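Local coordinates for protein aspartokinase 1, chloroplastic (Arabidopsis thaliana, PDB 2CDQ) that phosphorylates the side-chain carboxylate of L-aspartate with ATP, the first step toward lysine, threonine, methionine and isoleucine, and binds lysine and S-adenosylmethionine as allosteric effectors, at residues 341-352 against 379-388; 357-368 against 403-412. All blocks are in the same frame, centred on the assembly; numbering follows the deposited sequence.

How the contacts relate
From the N terminus, strand 341-347 leads through a turn at the effector lysine into helix 357-367; strands 372-378 and 381-386 follow. Contact 1 closes this first loop, with strand 381-386 returning antiparallel beside 341-347. The chain then enters helix 398-408, which packs on helix 357-367 in contact 2, before strand 413-418 takes the other edge of 341-347. Because the segments alternate along the chain, the two contacts cross rather than nest, as the beta-alpha-beta-beta-alpha-beta order of an ACT domain requires. Their centres lie about 10 Å apart, and they meet where L384 packs on F365, I346 on A412 and M351 on F357, joining the helical layer to the sheet.

Contact 1: 341-352 against 379-388; sequences VTMLDIASTRML and EVSISLTLDP. With LYS (lysine), chain G; SAM (S-adenosylmethionine), chain F.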
loop_
_atom_site.group_PDB
_atom_site.type_symbol
_atom_site.label_atom_id
_atom_site.label_comp_id
_atom_site.label_asym_id
_atom_site.label_seq_id
_atom_site.Cartn_x
_atom_site.Cartn_y
_atom_site.Cartn_z
ATOM N N VAL A 341 12.593 -3.531 11.800
ATOM C CA VAL A 341 12.134 -2.696 10.700
ATOM C C VAL A 341 11.634 -1.355 11.212
ATOM O O VAL A 341 11.207 -1.230 12.364
ATOM C CB VAL A 341 11.050 -3.389 9.824
ATOM C CG1 VAL A 341 11.597 -4.683 9.220
ATOM C CG2 VAL A 341 9.754 -3.642 10.616
ATOM N N THR A 342 11.706 -0.359 10.338
ATOM C CA THR A 342 11.241 0.980 10.636
ATOM C C THR A 342 9.927 1.209 9.901
ATOM O O THR A 342 9.848 1.019 8.684
ATOM C CB THR A 342 12.293 2.008 10.209
ATOM O OG1 THR A 342 13.495 1.779 10.956
ATOM C CG2 THR A 342 11.803 3.437 10.441
ATOM N N MET A 343 8.901 1.604 10.651
ATOM C CA MET A 343 7.569 1.836 10.098
ATOM C C MET A 343 7.223 3.314 10.102
ATOM O O MET A 343 7.525 4.025 11.064
ATOM C CB MET A 343 6.514 1.043 10.879
ATOM C CG MET A 343 5.072 1.397 10.530
ATOM S SD MET A 343 3.841 0.268 11.206
ATOM C CE MET A 343 3.906 0.633 12.958
ATOM N N LEU A 344 6.590 3.766 9.020
ATOM C CA LEU A 344 6.117 5.147 8.907
ATOM C C LEU A 344 4.618 5.211 8.708
ATOM O O LEU A 344 4.051 4.399 7.980
ATOM C CB LEU A 344 6.816 5.892 7.766
ATOM C CG LEU A 344 8.224 6.404 8.071
ATOM C CD1 LEU A 344 9.236 5.477 7.442
ATOM C CD2 LEU A 344 8.402 7.813 7.550
ATOM N N ASP A 345 3.990 6.186 9.361
ATOM C CA ASP A 345 2.560 6.442 9.215
ATOM C C ASP A 345 2.331 7.848 8.665
ATOM O O ASP A 345 2.861 8.828 9.193
ATOM C CB ASP A 345 1.856 6.265 10.560
ATOM C CG ASP A 345 0.357 6.480 10.474
ATOM O OD1 ASP A 345 -0.293 5.887 9.585
ATOM O OD2 ASP A 345 -0.175 7.237 11.312
ATOM N N ILE A 346 1.541 7.938 7.601
ATOM C CA ILE A 346 1.329 9.197 6.892
ATOM C C ILE A 346 -0.173 9.476 6.797
ATOM O O ILE A 346 -0.866 8.892 5.959
ATOM C CB ILE A 346 1.980 9.144 5.475
ATOM C CG1 ILE A 346 3.489 8.923 5.584
ATOM C CG2 ILE A 346 1.695 10.408 4.673
ATOM C CD1 ILE A 346 4.090 8.259 4.377
ATOM N N ALA A 347 -0.674 10.367 7.655
ATOM C CA ALA A 347 -2.116 10.638 7.732
ATOM C C ALA A 347 -2.516 12.016 7.229
ATOM O O ALA A 347 -1.933 13.020 7.630
ATOM C CB ALA A 347 -2.626 10.438 9.154
ATOM N N SER A 348 -3.519 12.052 6.356
ATOM C CA SER A 348 -4.102 13.309 5.882
ATOM C C SER A 348 -5.568 13.127 5.499
ATOM O O SER A 348 -5.921 12.147 4.850
ATOM C CB SER A 348 -3.310 13.865 4.690
ATOM O OG SER A 348 -3.914 15.044 4.174
ATOM N N THR A 349 -6.415 14.077 5.890
ATOM C CA THR A 349 -7.841 14.043 5.535
ATOM C C THR A 349 -8.062 14.323 4.038
ATOM O O THR A 349 -9.111 13.988 3.482
ATOM C CB THR A 349 -8.677 15.051 6.378
ATOM O OG1 THR A 349 -8.264 16.394 6.092
ATOM C CG2 THR A 349 -8.534 14.775 7.880
ATOM N N ARG A 350 -7.055 14.926 3.406
ATOM C CA ARG A 350 -7.131 15.378 2.015
ATOM C C ARG A 350 -6.985 14.274 0.971
ATOM O O ARG A 350 -7.411 14.449 -0.172
ATOM C CB ARG A 350 -6.063 16.441 1.740
ATOM C CG ARG A 350 -6.289 17.781 2.412
ATOM C CD ARG A 350 -5.383 18.820 1.778
ATOM N NE ARG A 350 -5.067 19.912 2.696
ATOM C CZ ARG A 350 -5.816 20.999 2.862
ATOM N NH1 ARG A 350 -6.944 21.152 2.176
ATOM N NH2 ARG A 350 -5.433 21.938 3.719
ATOM N N MET A 351 -6.375 13.152 1.349
ATOM C CA MET A 351 -6.115 12.073 0.391
ATOM C C MET A 351 -7.370 11.302 -0.042
ATOM O O MET A 351 -7.382 10.698 -1.112
ATOM C CB MET A 351 -5.023 11.121 0.902
ATOM C CG MET A 351 -5.396 10.293 2.123
ATOM S SD MET A 351 -4.156 9.048 2.519
ATOM C CE MET A 351 -2.827 10.057 3.172
ATOM N N LEU A 352 -8.414 11.327 0.785
ATOM C CA LEU A 352 -9.663 10.638 0.463
ATOM C C LEU A 352 -10.373 11.349 -0.688
ATOM O O LEU A 352 -11.017 12.385 -0.498
ATOM C CB LEU A 352 -10.573 10.538 1.698
ATOM C CG LEU A 352 -11.672 9.462 1.735
ATOM C CD1 LEU A 352 -12.374 9.467 3.079
ATOM C CD2 LEU A 352 -12.697 9.609 0.616
ATOM N N GLU A 379 -8.692 5.002 5.178
ATOM C CA GLU A 379 -9.414 6.045 4.428
ATOM C C GLU A 379 -8.667 7.376 4.378
ATOM O O GLU A 379 -8.790 8.114 3.403
ATOM C CB GLU A 379 -10.833 6.269 4.975
ATOM C CG GLU A 379 -11.690 5.008 5.133
ATOM C CD GLU A 379 -12.089 4.359 3.814
ATOM O OE1 GLU A 379 -11.975 5.002 2.745
ATOM O OE2 GLU A 379 -12.525 3.188 3.854
ATOM N N VAL A 380 -7.898 7.674 5.424
ATOM C CA VAL A 380 -7.156 8.943 5.512
ATOM C C VAL A 380 -5.685 8.777 5.896
ATOM O O VAL A 380 -5.059 9.708 6.416
ATOM C CB VAL A 380 -7.813 9.941 6.506
ATOM C CG1 VAL A 380 -9.158 10.395 5.992
ATOM C CG2 VAL A 380 -7.926 9.334 7.905
ATOM N N SER A 381 -5.133 7.595 5.655
ATOM C CA SER A 381 -3.737 7.351 5.982
ATOM C C SER A 381 -3.115 6.298 5.094
ATOM O O SER A 381 -3.799 5.405 4.580
ATOM C CB SER A 381 -3.568 6.955 7.455
ATOM O OG SER A 381 -3.966 5.612 7.690
ATOM N N ILE A 382 -1.810 6.428 4.910
ATOM C CA ILE A 382 -1.016 5.366 4.320
ATOM C C ILE A 382 0.171 5.044 5.237
ATOM O O ILE A 382 0.867 5.939 5.714
ATOM C CB ILE A 382 -0.688 5.598 2.785
ATOM C CG1 ILE A 382 0.688 5.059 2.394
ATOM C CG2 ILE A 382 -0.835 7.072 2.379
ATOM C CD1 ILE A 382 1.742 6.139 2.262
ATOM N N SER A 383 0.338 3.759 5.531
ATOM C CA SER A 383 1.398 3.282 6.406
ATOM C C SER A 383 2.324 2.394 5.605
ATOM O O SER A 383 1.895 1.707 4.677
ATOM C CB SER A 383 0.811 2.504 7.576
ATOM O OG SER A 383 -0.275 3.210 8.149
ATOM N N LEU A 384 3.601 2.423 5.957
ATOM C CA LEU A 384 4.609 1.716 5.191
ATOM C C LEU A 384 5.784 1.337 6.055
ATOM O O LEU A 384 5.972 1.876 7.145
ATOM C CB LEU A 384 5.077 2.547 3.990
ATOM C CG LEU A 384 5.676 3.943 4.188
ATOM C CD1 LEU A 384 7.166 3.882 4.466
ATOM C CD2 LEU A 384 5.408 4.767 2.952
ATOM N N THR A 385 6.585 0.417 5.539
ATOM C CA THR A 385 7.707 -0.116 6.272
ATOM C C THR A 385 8.909 -0.055 5.334
ATOM O O THR A 385 8.769 -0.277 4.136
ATOM C CB THR A 385 7.363 -1.547 6.773
ATOM O OG1 THR A 385 7.733 -1.690 8.147
ATOM C CG2 THR A 385 8.015 -2.618 5.943
ATOM N N LEU A 386 10.077 0.304 5.857
ATOM C CA LEU A 386 11.265 0.469 5.007
ATOM C C LEU A 386 12.013 -0.842 4.859
ATOM O O LEU A 386 12.064 -1.625 5.803
ATOM C CB LEU A 386 12.200 1.536 5.576
ATOM C CG LEU A 386 11.564 2.899 5.833
ATOM C CD1 LEU A 386 12.513 3.792 6.613
ATOM C CD2 LEU A 386 11.155 3.541 4.525
ATOM N N ASP A 387 12.589 -1.081 3.681
ATOM C CA ASP A 387 13.382 -2.292 3.437
ATOM C C ASP A 387 14.206 -2.648 4.673
ATOM O O ASP A 387 14.805 -1.759 5.288
ATOM C CB ASP A 387 14.332 -2.087 2.255
ATOM C CG ASP A 387 13.704 -2.424 0.911
ATOM O OD1 ASP A 387 12.575 -2.958 0.866
ATOM O OD2 ASP A 387 14.365 -2.163 -0.116
ATOM N N PRO A 388 14.230 -3.938 5.056
ATOM C CA PRO A 388 15.078 -4.338 6.182
ATOM C C PRO A 388 16.528 -4.001 5.869
ATOM O O PRO A 388 16.940 -4.099 4.711
ATOM C CB PRO A 388 14.886 -5.858 6.248
ATOM C CG PRO A 388 13.580 -6.116 5.575
ATOM C CD PRO A 388 13.489 -5.080 4.490
HETATM N N LYS G . -4.056 10.381 -3.606
HETATM C CA LYS G . -4.355 8.943 -3.460
HETATM C C LYS G . -4.544 8.434 -4.870
HETATM O O LYS G . -4.021 9.006 -5.838
HETATM C CB LYS G . -5.635 8.743 -2.636
HETATM C CG LYS G . -5.667 7.455 -1.788
HETATM C CD LYS G . -4.914 7.574 -0.476
HETATM C CE LYS G . -4.936 6.257 0.325
HETATM N NZ LYS G . -6.294 5.840 0.823
HETATM O OXT LYS G . -5.229 7.442 -5.074
HETATM N N SAM F . 21.329 11.264 1.148
HETATM C CA SAM F . 21.791 9.966 0.664
HETATM C C SAM F . 21.743 9.854 -0.863
HETATM O O SAM F . 22.637 9.274 -1.486
HETATM O OXT SAM F . 20.810 10.334 -1.508
HETATM C CB SAM F . 20.982 8.844 1.308
HETATM C CG SAM F . 21.616 7.451 1.216
HETATM S SD SAM F . 20.566 6.304 0.291
HETATM C CE SAM F . 19.250 5.978 1.491
HETATM C "C5'" SAM F . 21.482 4.734 0.167
HETATM C "C4'" SAM F . 22.231 4.212 1.397
HETATM O "O4'" SAM F . 21.354 3.940 2.471
HETATM C "C3'" SAM F . 22.947 2.902 1.098
HETATM O "O3'" SAM F . 24.251 2.981 1.625
HETATM C "C2'" SAM F . 22.173 1.818 1.825
HETATM O "O2'" SAM F . 23.031 0.874 2.434
HETATM C "C1'" SAM F . 21.403 2.581 2.887
HETATM N N9 SAM F . 20.030 2.076 3.109
HETATM C C8 SAM F . 19.572 1.489 4.260
HETATM N N7 SAM F . 18.266 1.182 4.113
HETATM C C5 SAM F . 17.875 1.570 2.884
HETATM C C6 SAM F . 16.651 1.494 2.222
HETATM N N6 SAM F . 15.589 0.954 2.814
HETATM N N1 SAM F . 16.547 1.983 0.935
HETATM C C2 SAM F . 17.649 2.541 0.315
HETATM N N3 SAM F . 18.860 2.612 0.980
HETATM C C4 SAM F . 18.972 2.137 2.242
HETATM O O HOH W 1 13.251 -0.819 8.063
#
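The central strand pair of an ACT-domain sheet is formed here by 341-347 and 381-386, whose axes run antiparallel (169°) and 4.6 Å apart, with L344 and I346 facing L384 and I382 as hydrogen-bonded pairs. Between L344 and L384 the bonds are reciprocal: L344 N to L384 O at 2.7 Å and L384 N to L344 O at 2.9 Å. I346 and I382 repeat this exchange, and S348 N to V380 O continues the ladder. At the other end L386 N donates to T342 O, but the return link is indirect: a water accepts from T342 N and donates to L386 O.

L344, I346, I382 and L384 all project from the sheet face that helix 357-367 packs against. I346 and I382 lie side by side, their CD1 atoms 3.8 Å apart, while L344 CD1 reaches L386 CD1, also at 3.8 Å. The opposite face carries D345 and S383 toward the second subunit. With CG of D345 anti to the backbone N (chi1 -178°), OD1 stands 3.0 Å from S383 OG; OD1 also forms a salt bridge with K459 of the second subunit, and S383 OG is hydrogen-bonded to A457 N of that subunit.

Both ends of the pair reach effector sites. M351 lies against the bound lysine, and a bend at chi3 (72°) carries its CE to I382 CG2 (3.7 Å), the two side chains crossing at about a right angle. D387 approaches S-adenosylmethionine, with its OD2 held by S371 OG and W392 NE1. One strand pair thus holds residues of two effector sites at its ends and, through D345 and S383, polar contacts to the second subunit between them.

Contact 2: 357-368 against 403-412; sequences FLAKVFSIFEEL and HVVEELEKIA. With LYS (lysine), chain G.
The axes of helix 357-367 and the 403-408 portion of helix 398-408 pass 10.1 Å apart with N-to-C directions at 151°, a roughly antiparallel packing in which the CA atoms of V361 and L408, like those of I364 and E407, lie 6.9 Å apart. I364 sits in the middle of the contact: its CG2 lies against E407 CB and its CD1 meets L408 CD2 at 3.7 Å. The other branch of L408, CD1, is 4.0 Å from F365 CZ, while V404 CG1 approaches F365 CE2 at 3.6 Å; both aliphatic side chains cross the phenylalanine at about a right angle. These are the two helices that lie on one face of the ACT-domain sheet, and V361, F365 and L408 also touch strand residues I346, L384 and L344, respectively. Where helix 357-367 ends, L368, itself part of the S-adenosylmethionine pocket, brings CD2 to V404 CG2 (3.9 Å) and beside H403. At the helix start, F357 and L358 belong to the effector-lysine pocket. F357 CG is anti to the backbone N (chi1 -155°), which sends the ring toward I411 and A412; I411 O and A412 CB stand at the ring edge, near its plane, with I411 O 3.5 Å from F357 CZ.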
loop_
_atom_site.group_PDB
_atom_site.type_symbol
_atom_site.label_atom_id
_atom_site.label_comp_id
_atom_site.label_asym_id
_atom_site.label_seq_id
_atom_site.Cartn_x
_atom_site.Cartn_y
_atom_site.Cartn_z
ATOM N N PHE A 357 -1.892 11.807 -4.319
ATOM C CA PHE A 357 -1.284 11.789 -2.979
ATOM C C PHE A 357 -0.284 10.643 -2.857
ATOM O O PHE A 357 0.814 10.829 -2.326
ATOM C CB PHE A 357 -2.328 11.711 -1.859
ATOM C CG PHE A 357 -1.850 12.280 -0.560
ATOM C CD1 PHE A 357 -2.212 13.571 -0.178
ATOM C CD2 PHE A 357 -1.021 11.541 0.282
ATOM C CE1 PHE A 357 -1.765 14.117 1.025
ATOM C CE2 PHE A 357 -0.564 12.077 1.483
ATOM C CZ PHE A 357 -0.940 13.369 1.859
ATOM N N LEU A 358 -0.656 9.464 -3.357
ATOM C CA LEU A 358 0.276 8.341 -3.402
ATOM C C LEU A 358 1.503 8.655 -4.260
ATOM O O LEU A 358 2.628 8.307 -3.883
ATOM C CB LEU A 358 -0.400 7.057 -3.890
ATOM C CG LEU A 358 -0.944 6.026 -2.887
ATOM C CD1 LEU A 358 -0.427 6.243 -1.460
ATOM C CD2 LEU A 358 -2.456 6.001 -2.896
ATOM N N ALA A 359 1.281 9.321 -5.398
ATOM C CA ALA A 359 2.359 9.701 -6.328
ATOM C C ALA A 359 3.406 10.601 -5.669
ATOM O O ALA A 359 4.610 10.414 -5.861
ATOM C CB ALA A 359 1.784 10.370 -7.578
ATOM N N LYS A 360 2.935 11.561 -4.879
ATOM C CA LYS A 360 3.813 12.484 -4.175
ATOM C C LYS A 360 4.574 11.798 -3.038
ATOM O O LYS A 360 5.788 11.987 -2.902
ATOM C CB LYS A 360 3.014 13.679 -3.643
ATOM C CG LYS A 360 3.878 14.829 -3.135
ATOM C CD LYS A 360 4.489 15.631 -4.283
ATOM C CE LYS A 360 5.518 16.630 -3.774
ATOM N NZ LYS A 360 6.748 15.937 -3.303
ATOM N N VAL A 361 3.858 11.009 -2.232
ATOM C CA VAL A 361 4.443 10.305 -1.083
ATOM C C VAL A 361 5.662 9.484 -1.495
ATOM O O VAL A 361 6.734 9.622 -0.909
ATOM C CB VAL A 361 3.407 9.398 -0.370
ATOM C CG1 VAL A 361 4.092 8.469 0.620
ATOM C CG2 VAL A 361 2.372 10.242 0.344
ATOM N N PHE A 362 5.496 8.652 -2.518
ATOM C CA PHE A 362 6.566 7.778 -2.971
ATOM C C PHE A 362 7.583 8.475 -3.877
ATOM O O PHE A 362 8.678 7.958 -4.112
ATOM C CB PHE A 362 5.976 6.524 -3.598
ATOM C CG PHE A 362 5.226 5.677 -2.612
ATOM C CD1 PHE A 362 3.833 5.642 -2.622
ATOM C CD2 PHE A 362 5.909 4.946 -1.643
ATOM C CE1 PHE A 362 3.136 4.875 -1.709
ATOM C CE2 PHE A 362 5.223 4.178 -0.723
ATOM C CZ PHE A 362 3.834 4.137 -0.753
ATOM N N SER A 363 7.225 9.657 -4.367
ATOM C CA SER A 363 8.189 10.495 -5.054
ATOM C C SER A 363 9.245 10.986 -4.067
ATOM O O SER A 363 10.436 10.961 -4.371
ATOM C CB SER A 363 7.509 11.676 -5.730
ATOM O OG SER A 363 8.465 12.428 -6.444
ATOM N N ILE A 364 8.796 11.420 -2.886
ATOM C CA ILE A 364 9.690 11.854 -1.813
ATOM C C ILE A 364 10.729 10.779 -1.519
ATOM O O ILE A 364 11.935 11.053 -1.521
ATOM C CB ILE A 364 8.908 12.204 -0.528
ATOM C CG1 ILE A 364 8.161 13.529 -0.713
ATOM C CG2 ILE A 364 9.842 12.277 0.682
ATOM C CD1 ILE A 364 7.016 13.744 0.267
ATOM N N PHE A 365 10.254 9.556 -1.288
ATOM C CA PHE A 365 11.133 8.418 -1.036
ATOM C C PHE A 365 12.152 8.217 -2.169
ATOM O O PHE A 365 13.339 8.033 -1.900
ATOM C CB PHE A 365 10.316 7.149 -0.773
ATOM C CG PHE A 365 9.695 7.100 0.598
ATOM C CD1 PHE A 365 8.367 7.469 0.789
ATOM C CD2 PHE A 365 10.439 6.688 1.703
ATOM C CE1 PHE A 365 7.782 7.425 2.060
ATOM C CE2 PHE A 365 9.864 6.645 2.978
ATOM C CZ PHE A 365 8.532 7.015 3.154
ATOM N N GLU A 366 11.685 8.278 -3.419
ATOM C CA GLU A 366 12.544 8.116 -4.608
ATOM C C GLU A 366 13.629 9.195 -4.704
ATOM O O GLU A 366 14.781 8.909 -5.051
ATOM C CB GLU A 366 11.700 8.107 -5.889
ATOM C CG GLU A 366 12.497 7.843 -7.162
ATOM C CD GLU A 366 11.691 8.094 -8.431
ATOM O OE1 GLU A 366 10.882 9.055 -8.462
ATOM O OE2 GLU A 366 11.878 7.335 -9.410
ATOM N N GLU A 367 13.246 10.432 -4.395
ATOM C CA GLU A 367 14.177 11.558 -4.376
ATOM C C GLU A 367 15.176 11.447 -3.227
ATOM O O GLU A 367 16.267 12.004 -3.302
ATOM C CB GLU A 367 13.420 12.894 -4.318
ATOM C CG GLU A 367 12.769 13.300 -5.641
ATOM C CD GLU A 367 13.780 13.419 -6.781
ATOM O OE1 GLU A 367 14.538 14.420 -6.819
ATOM O OE2 GLU A 367 13.815 12.511 -7.645
ATOM N N LEU A 368 14.805 10.721 -2.174
ATOM C CA LEU A 368 15.688 10.525 -1.025
ATOM C C LEU A 368 16.402 9.169 -1.028
ATOM O O LEU A 368 17.039 8.788 -0.036
ATOM C CB LEU A 368 14.935 10.758 0.289
ATOM C CG LEU A 368 15.085 12.160 0.893
ATOM C CD1 LEU A 368 14.289 13.217 0.112
ATOM C CD2 LEU A 368 14.666 12.127 2.353
ATOM N N HIS A 403 14.993 13.744 7.646
ATOM C CA HIS A 403 14.753 14.357 6.349
ATOM C C HIS A 403 13.507 13.782 5.659
ATOM O O HIS A 403 12.742 14.532 5.043
ATOM C CB HIS A 403 15.985 14.212 5.453
ATOM C CG HIS A 403 16.094 15.274 4.403
ATOM N ND1 HIS A 403 17.210 16.079 4.276
ATOM C CD2 HIS A 403 15.224 15.673 3.438
ATOM C CE1 HIS A 403 17.026 16.921 3.273
ATOM N NE2 HIS A 403 15.828 16.697 2.749
ATOM N N VAL A 404 13.299 12.468 5.759
ATOM C CA VAL A 404 12.100 11.841 5.191
ATOM C C VAL A 404 10.856 12.419 5.857
ATOM O O VAL A 404 9.916 12.841 5.181
ATOM C CB VAL A 404 12.069 10.307 5.376
ATOM C CG1 VAL A 404 11.019 9.697 4.472
ATOM C CG2 VAL A 404 13.403 9.691 5.072
ATOM N N VAL A 405 10.876 12.429 7.189
ATOM C CA VAL A 405 9.775 12.936 8.002
ATOM C C VAL A 405 9.455 14.397 7.659
ATOM O O VAL A 405 8.294 14.738 7.417
ATOM C CB VAL A 405 10.053 12.745 9.529
ATOM C CG1 VAL A 405 8.938 13.336 10.381
ATOM C CG2 VAL A 405 10.231 11.267 9.865
ATOM N N GLU A 406 10.482 15.245 7.612
ATOM C CA GLU A 406 10.299 16.662 7.289
ATOM C C GLU A 406 9.658 16.869 5.929
ATOM O O GLU A 406 8.770 17.716 5.770
ATOM C CB GLU A 406 11.629 17.396 7.312
ATOM C CG GLU A 406 12.026 17.919 8.663
ATOM C CD GLU A 406 13.274 18.758 8.573
ATOM O OE1 GLU A 406 14.345 18.266 9.001
ATOM O OE2 GLU A 406 13.190 19.895 8.047
ATOM N N GLU A 407 10.119 16.098 4.950
ATOM C CA GLU A 407 9.576 16.188 3.603
ATOM C C GLU A 407 8.114 15.757 3.561
ATOM O O GLU A 407 7.282 16.434 2.955
ATOM C CB GLU A 407 10.436 15.401 2.606
ATOM C CG GLU A 407 11.720 16.132 2.190
ATOM C CD GLU A 407 11.474 17.582 1.766
ATOM O OE1 GLU A 407 10.585 17.824 0.920
ATOM O OE2 GLU A 407 12.173 18.482 2.284
ATOM N N LEU A 408 7.810 14.647 4.235
ATOM C CA LEU A 408 6.445 14.140 4.336
ATOM C C LEU A 408 5.561 15.062 5.181
ATOM O O LEU A 408 4.350 15.174 4.936
ATOM C CB LEU A 408 6.436 12.717 4.913
ATOM C CG LEU A 408 6.978 11.559 4.065
ATOM C CD1 LEU A 408 7.155 10.326 4.927
ATOM C CD2 LEU A 408 6.084 11.249 2.873
ATOM N N GLU A 409 6.175 15.732 6.157
ATOM C CA GLU A 409 5.453 16.590 7.099
ATOM C C GLU A 409 4.895 17.855 6.437
ATOM O O GLU A 409 4.098 18.578 7.037
ATOM C CB GLU A 409 6.356 16.934 8.282
ATOM C CG GLU A 409 5.686 16.808 9.640
ATOM C CD GLU A 409 6.620 16.250 10.708
ATOM O OE1 GLU A 409 6.180 15.360 11.471
ATOM O OE2 GLU A 409 7.792 16.690 10.783
ATOM N N LYS A 410 5.316 18.103 5.196
ATOM C CA LYS A 410 4.816 19.220 4.391
ATOM C C LYS A 410 3.429 18.926 3.829
ATOM O O LYS A 410 2.659 19.850 3.568
ATOM C CB LYS A 410 5.767 19.532 3.233
ATOM C CG LYS A 410 7.161 19.973 3.644
ATOM C CD LYS A 410 7.995 20.322 2.418
ATOM C CE LYS A 410 9.407 20.763 2.799
ATOM N NZ LYS A 410 10.162 21.282 1.622
ATOM N N ILE A 411 3.113 17.644 3.636
ATOM C CA ILE A 411 1.816 17.254 3.065
ATOM C C ILE A 411 0.915 16.453 4.007
ATOM O O ILE A 411 -0.272 16.279 3.715
ATOM C CB ILE A 411 1.959 16.489 1.719
ATOM C CG1 ILE A 411 2.880 15.275 1.876
ATOM C CG2 ILE A 411 2.433 17.428 0.609
ATOM C CD1 ILE A 411 2.767 14.270 0.740
ATOM N N ALA A 412 1.470 15.977 5.125
ATOM C CA ALA A 412 0.717 15.132 6.067
ATOM C C ALA A 412 1.199 15.192 7.524
ATOM O O ALA A 412 2.196 15.853 7.836
ATOM C CB ALA A 412 0.704 13.688 5.582
HETATM N N LYS G . -4.056 10.381 -3.606
HETATM C CA LYS G . -4.355 8.943 -3.460
HETATM C C LYS G . -4.544 8.434 -4.870
HETATM O O LYS G . -4.021 9.006 -5.838
HETATM C CB LYS G . -5.635 8.743 -2.636
HETATM C CG LYS G . -5.667 7.455 -1.788
HETATM C CD LYS G . -4.914 7.574 -0.476
HETATM C CE LYS G . -4.936 6.257 0.325
HETATM N NZ LYS G . -6.294 5.840 0.823
HETATM O OXT LYS G . -5.229 7.442 -5.074
#